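Local coordinates for protein xyloglucanase (PDB 2JEP) that hydrolyses the beta-1,4-linked glucan backbone of xyloglucan, a polysaccharide of the plant cell wall, as a glycoside hydrolase of family 5, at residues A44-G49 and P72-K77; A81-I86 and N388-G393. All coordinates share one frame; numbering follows the deposited sequence.

Interaction 1: residues A44-G49 and P72-K77; sequences AGWNLG and PELIKK
Leu48 and Leu74 both carry CG anti to the backbone N (chi1 -178° and 178°), and the two side chains reach across until CD1 of Leu48 lies 3.8 Å from CD2 of Leu74. Ile75 arrives differently. Its CB does not aim at the strand, but chi2 of -48° folds the end of the side chain inward, and Ile75 CD1 comes 4.3 Å from Leu48 CD1. The same two helix methyls also meet Trp46: Leu74 CD2 is 4.3 Å from Trp46 CH2, and Ile75 CD1 lies 4.5 Å from Trp46 CZ3. Four buried residues thus pack as two pairs, Trp46 and Leu48 two positions apart on the strand, Leu74 and Ile75 adjacent on the helix. No hydrogen bond joins the segments; strand and helix are held by carbon contacts. The axes run close to antiparallel and 11.0 Å apart, a spacing bridged by side chains alone. Trp46 also has a polar task, its indole NE1 being hydrogen-bonded to Asp362 OD2, which should limit rotation of the ring beside the two aliphatic residues. Asn47, between Trp46 and Leu48, gives its amide instead to Arg87 and to the carbonyl oxygens of Gly322 and Tyr360. The arrangement exemplifies the strand-to-helix packing of a TIM barrel: strand 45-48 is the first of eight parallel strands, and helix 72-80 leads on to the second, 85-88, completing a beta-alpha-beta crossover. On the outside of the barrel, helix 106-120 adds to the layer, with Val115 against Leu48 and Tyr118 and Ala119 against Ile75.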
loop_
_atom_site.group_PDB
_atom_site.type_symbol
_atom_site.label_atom_id
_atom_site.label_comp_id
_atom_site.label_asym_id
_atom_site.label_seq_id
_atom_site.Cartn_x
_atom_site.Cartn_y
_atom_site.Cartn_z
ATOM N N ALA A 44 -13.286 0.545 2.767
ATOM C CA ALA A 44 -12.112 0.369 3.612
ATOM C C ALA A 44 -11.336 -0.813 3.064
ATOM O O ALA A 44 -11.905 -1.852 2.704
ATOM C CB ALA A 44 -12.501 0.120 5.062
ATOM N N GLY A 45 -10.033 -0.655 2.983
ATOM C CA GLY A 45 -9.171 -1.728 2.529
ATOM C C GLY A 45 -8.382 -2.419 3.618
ATOM O O GLY A 45 -8.274 -1.933 4.736
ATOM N N TRP A 46 -7.831 -3.567 3.251
ATOM C CA TRP A 46 -7.062 -4.392 4.165
ATOM C C TRP A 46 -5.875 -4.970 3.411
ATOM O O TRP A 46 -6.022 -5.489 2.307
ATOM C CB TRP A 46 -7.963 -5.472 4.727
ATOM C CG TRP A 46 -7.375 -6.430 5.719
ATOM C CD1 TRP A 46 -7.378 -6.308 7.063
ATOM C CD2 TRP A 46 -6.757 -7.701 5.424
ATOM N NE1 TRP A 46 -6.799 -7.442 7.646
ATOM C CE2 TRP A 46 -6.424 -8.307 6.648
ATOM C CE3 TRP A 46 -6.487 -8.396 4.236
ATOM C CZ2 TRP A 46 -5.835 -9.572 6.718
ATOM C CZ3 TRP A 46 -5.908 -9.645 4.309
ATOM C CH2 TRP A 46 -5.582 -10.215 5.539
ATOM N N ASN A 47 -4.682 -4.880 4.003
ATOM C CA ASN A 47 -3.479 -5.453 3.416
ATOM C C ASN A 47 -3.285 -6.889 3.843
ATOM O O ASN A 47 -3.323 -7.207 5.039
ATOM C CB ASN A 47 -2.227 -4.723 3.911
ATOM C CG ASN A 47 -1.929 -3.441 3.187
ATOM O OD1 ASN A 47 -1.227 -3.448 2.153
ATOM N ND2 ASN A 47 -2.420 -2.327 3.737
ATOM N N LEU A 48 -2.993 -7.721 2.864
ATOM C CA LEU A 48 -2.577 -9.093 3.079
ATOM C C LEU A 48 -1.072 -9.095 3.381
ATOM O O LEU A 48 -0.235 -9.530 2.586
ATOM C CB LEU A 48 -2.945 -9.920 1.833
ATOM C CG LEU A 48 -2.635 -11.425 1.837
ATOM C CD1 LEU A 48 -3.430 -12.173 2.910
ATOM C CD2 LEU A 48 -2.933 -12.017 0.443
ATOM N N GLY A 49 -0.732 -8.535 4.536
ATOM C CA GLY A 49 0.645 -8.247 4.840
ATOM C C GLY A 49 1.433 -9.471 5.284
ATOM O O GLY A 49 0.879 -10.430 5.850
ATOM N N PRO A 72 -8.380 -19.158 0.318
ATOM C CA PRO A 72 -9.517 -18.311 0.029
ATOM C C PRO A 72 -10.345 -17.967 1.259
ATOM O O PRO A 72 -10.987 -16.912 1.310
ATOM C CB PRO A 72 -10.335 -19.124 -0.988
ATOM C CG PRO A 72 -9.641 -20.346 -1.206
ATOM C CD PRO A 72 -8.370 -20.397 -0.463
ATOM N N GLU A 73 -10.338 -18.858 2.253
ATOM C CA GLU A 73 -11.125 -18.639 3.460
ATOM C C GLU A 73 -10.703 -17.368 4.199
ATOM O O GLU A 73 -11.535 -16.703 4.800
ATOM C CB GLU A 73 -11.037 -19.841 4.400
ATOM C CG GLU A 73 -11.795 -21.089 3.890
ATOM C CD GLU A 73 -11.064 -21.921 2.861
ATOM O OE1 GLU A 73 -9.930 -21.620 2.468
ATOM O OE2 GLU A 73 -11.674 -22.931 2.445
ATOM N N LEU A 74 -9.418 -17.049 4.197
ATOM C CA LEU A 74 -8.961 -15.820 4.855
ATOM C C LEU A 74 -9.580 -14.603 4.186
ATOM O O LEU A 74 -10.087 -13.693 4.845
ATOM C CB LEU A 74 -7.428 -15.729 4.858
ATOM C CG LEU A 74 -6.846 -14.458 5.466
ATOM C CD1 LEU A 74 -7.294 -14.228 6.930
ATOM C CD2 LEU A 74 -5.319 -14.456 5.336
ATOM N N ILE A 75 -9.540 -14.584 2.865
ATOM C CA ILE A 75 -10.070 -13.445 2.133
ATOM C C ILE A 75 -11.585 -13.330 2.322
ATOM O O ILE A 75 -12.116 -12.225 2.484
ATOM C CB ILE A 75 -9.695 -13.536 0.644
ATOM C CG1 ILE A 75 -8.160 -13.604 0.450
ATOM C CG2 ILE A 75 -10.274 -12.353 -0.127
ATOM C CD1 ILE A 75 -7.342 -12.536 1.238
ATOM N N LYS A 76 -12.275 -14.468 2.400
ATOM C CA LYS A 76 -13.703 -14.447 2.677
ATOM C C LYS A 76 -13.996 -13.879 4.056
ATOM O O LYS A 76 -14.991 -13.157 4.230
ATOM C CB LYS A 76 -14.311 -15.835 2.497
ATOM C CG LYS A 76 -14.411 -16.249 1.050
ATOM C CD LYS A 76 -15.053 -17.623 0.908
ATOM C CE LYS A 76 -15.276 -17.993 -0.560
ATOM N NZ LYS A 76 -15.402 -19.467 -0.771
ATOM N N LYS A 77 -13.153 -14.186 5.029
ATOM C CA LYS A 77 -13.327 -13.666 6.392
ATOM C C LYS A 77 -13.137 -12.153 6.435
ATOM O O LYS A 77 -13.902 -11.426 7.091
ATOM C CB LYS A 77 -12.344 -14.371 7.325
ATOM C CG LYS A 77 -12.551 -14.140 8.798
ATOM C CD LYS A 77 -13.764 -14.903 9.319
ATOM C CE LYS A 77 -14.019 -14.563 10.777
ATOM N NZ LYS A 77 -15.213 -15.281 11.299
#

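Interaction 2: residues A81-I86 and N388-G393; sequences AGFKSI and NAIMQG
Gly82, whose CA is 7.3 Å from that of Met391, ends helix 72-80 in a Schellman motif with a positive phi of 111°, and the chain then turns through Phe83 toward strand 85-88. In this TIM barrel the contact therefore lies where a helix hands over to the second strand, beside the chain's last helix, 384-393. A side chain at Gly82 would be jammed against the carbonyl O of Ala81, and its CB would also crowd Met391 SD. Met391 dominates the helix side. It was modelled in two conformers; in the one described here, its chain is bent at chi2 (-61°), which brings the methyl over the Phe83 ring. Met391 CE stands 3.6 Å from the centroid of the Phe83 ring and 3° off its normal, a CH-pi contact squarely over the face. The sulfur lies above the same face but farther off, completing a Met-aromatic arrangement. Ile390 takes another part of the ring: Ile390 CD1 sits at the edge, near the plane, 4.1 Å from Phe83 CZ, while Ile390 CG2 is 4.2 Å from Phe83 CE1. Replacing Phe83 by a serine would probably leave the Met391 methyl without an aromatic face and open a gap beside the Ile390 methyls. Phe83 also meets Trp46 and Val78, whereas Ile390 is backed by Ala344 and Thr348 of helix 336-353, so the pair links the approach to a barrel strand to the outer helices. The methyl of Met391 is pressed against the main chain too, with CE 3.5 Å from both Ala81 O and Gly82 C.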
loop_
_atom_site.group_PDB
_atom_site.type_symbol
_atom_site.label_atom_id
_atom_site.label_comp_id
_atom_site.label_asym_id
_atom_site.label_seq_id
_atom_site.Cartn_x
_atom_site.Cartn_y
_atom_site.Cartn_z
ATOM N N ALA A 81 -15.970 -9.171 7.277
ATOM C CA ALA A 81 -15.756 -8.093 8.259
ATOM C C ALA A 81 -16.065 -6.713 7.688
ATOM O O ALA A 81 -16.089 -5.774 8.465
ATOM C CB ALA A 81 -14.321 -8.113 8.803
ATOM N N GLY A 82 -16.296 -6.596 6.375
ATOM C CA GLY A 82 -16.757 -5.383 5.764
ATOM C C GLY A 82 -15.774 -4.668 4.863
ATOM O O GLY A 82 -16.124 -3.672 4.235
ATOM N N PHE A 83 -14.546 -5.166 4.788
ATOM C CA PHE A 83 -13.553 -4.551 3.913
ATOM C C PHE A 83 -13.941 -4.823 2.453
ATOM O O PHE A 83 -14.356 -5.938 2.109
ATOM C CB PHE A 83 -12.169 -5.119 4.229
ATOM C CG PHE A 83 -11.672 -4.779 5.601
ATOM C CD1 PHE A 83 -11.039 -3.562 5.845
ATOM C CD2 PHE A 83 -11.808 -5.659 6.642
ATOM C CE1 PHE A 83 -10.553 -3.244 7.088
ATOM C CE2 PHE A 83 -11.327 -5.353 7.920
ATOM C CZ PHE A 83 -10.692 -4.134 8.134
ATOM N N LYS A 84 -13.759 -3.820 1.592
ATOM C CA LYS A 84 -14.151 -3.904 0.194
ATOM C C LYS A 84 -12.966 -3.945 -0.778
ATOM O O LYS A 84 -13.163 -4.187 -1.973
ATOM C CB LYS A 84 -15.080 -2.747 -0.156
ATOM C CG LYS A 84 -16.506 -2.941 0.390
ATOM C CD LYS A 84 -17.381 -1.745 0.036
ATOM C CE LYS A 84 -18.853 -2.072 0.305
ATOM N NZ LYS A 84 -19.134 -2.089 1.763
ATOM N N SER A 85 -11.748 -3.744 -0.271
ATOM C CA SER A 85 -10.542 -3.766 -1.077
ATOM C C SER A 85 -9.465 -4.543 -0.326
ATOM O O SER A 85 -9.353 -4.448 0.891
ATOM C CB SER A 85 -10.015 -2.361 -1.321
ATOM O OG SER A 85 -10.957 -1.568 -1.992
ATOM N N ILE A 86 -8.664 -5.293 -1.073
ATOM C CA ILE A 86 -7.526 -6.026 -0.545
ATOM C C ILE A 86 -6.268 -5.550 -1.264
ATOM O O ILE A 86 -6.218 -5.613 -2.493
ATOM C CB ILE A 86 -7.663 -7.555 -0.795
ATOM C CG1 ILE A 86 -9.027 -8.069 -0.330
ATOM C CG2 ILE A 86 -6.472 -8.288 -0.151
ATOM C CD1 ILE A 86 -9.189 -8.044 1.162
ATOM N N ASN A 388 -14.409 -2.805 14.275
ATOM C CA ASN A 388 -15.611 -1.978 14.432
ATOM C C ASN A 388 -15.277 -0.489 14.324
ATOM O O ASN A 388 -16.054 0.298 13.786
ATOM C CB ASN A 388 -16.297 -2.233 15.784
ATOM C CG ASN A 388 -16.987 -3.569 15.868
ATOM O OD1 ASN A 388 -17.203 -4.228 14.869
ATOM N ND2 ASN A 388 -17.344 -3.968 17.082
ATOM N N ALA A 389 -14.138 -0.088 14.894
ATOM C CA ALA A 389 -13.690 1.307 14.839
ATOM C C ALA A 389 -13.475 1.763 13.389
ATOM O O ALA A 389 -13.903 2.844 12.994
ATOM C CB ALA A 389 -12.420 1.462 15.669
ATOM N N ILE A 390 -12.852 0.915 12.573
ATOM C CA ILE A 390 -12.662 1.223 11.165
ATOM C C ILE A 390 -14.028 1.387 10.494
ATOM O O ILE A 390 -14.260 2.310 9.706
ATOM C CB ILE A 390 -11.813 0.122 10.456
ATOM C CG1 ILE A 390 -10.372 0.163 10.986
ATOM C CG2 ILE A 390 -11.848 0.271 8.922
ATOM C CD1 ILE A 390 -9.515 -1.044 10.572
ATOM N N MET A 391 -14.924 0.431 10.719
ATOM C CA MET A 391 -16.204 0.493 10.047
ATOM C C MET A 391 -17.042 1.690 10.512
ATOM O O MET A 391 -17.727 2.308 9.702
ATOM C CB MET A 391 -16.940 -0.835 10.165
ATOM C CG MET A 391 -16.143 -1.995 9.546
ATOM S SD MET A 391 -15.822 -1.807 7.770
ATOM C CE MET A 391 -14.393 -2.880 7.567
ATOM N N GLN A 392 -16.941 2.051 11.781
ATOM C CA GLN A 392 -17.585 3.283 12.258
ATOM C C GLN A 392 -17.008 4.499 11.539
ATOM O O GLN A 392 -17.724 5.439 11.195
ATOM C CB GLN A 392 -17.402 3.469 13.764
ATOM C CG GLN A 392 -18.186 2.476 14.593
ATOM C CD GLN A 392 -17.703 2.397 16.020
ATOM O OE1 GLN A 392 -16.940 3.264 16.480
ATOM N NE2 GLN A 392 -18.121 1.348 16.739
ATOM N N GLY A 393 -15.697 4.486 11.326
ATOM C CA GLY A 393 -15.043 5.582 10.631
ATOM C C GLY A 393 -15.460 5.739 9.173
ATOM O O GLY A 393 -15.273 6.811 8.582
#

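The two contacts show how one barrel wall is packed at different depths. Interaction 1 is wholly buried and purely aliphatic and indole, joining strand 45-48 to the helix outside it; interaction 2 is partly buried, where that helix ends and the chain turns into strand 85-88, and adds to methyl packing a CH-pi contact of a thioether methyl on a phenyl face, beside a glycine turn. Helix 72-80 serves both, lying against the strand in the first and ending in the second. The sheet also couples them: Ala44 O and Lys84 N, 2.9 Å apart, and Trp46 N and Ser85 O, also 2.9 Å apart, probably hydrogen-bond where the neighbouring parallel strands 45-48 and 85-88 begin, while Phe83 CD1 packs on Gly45 O.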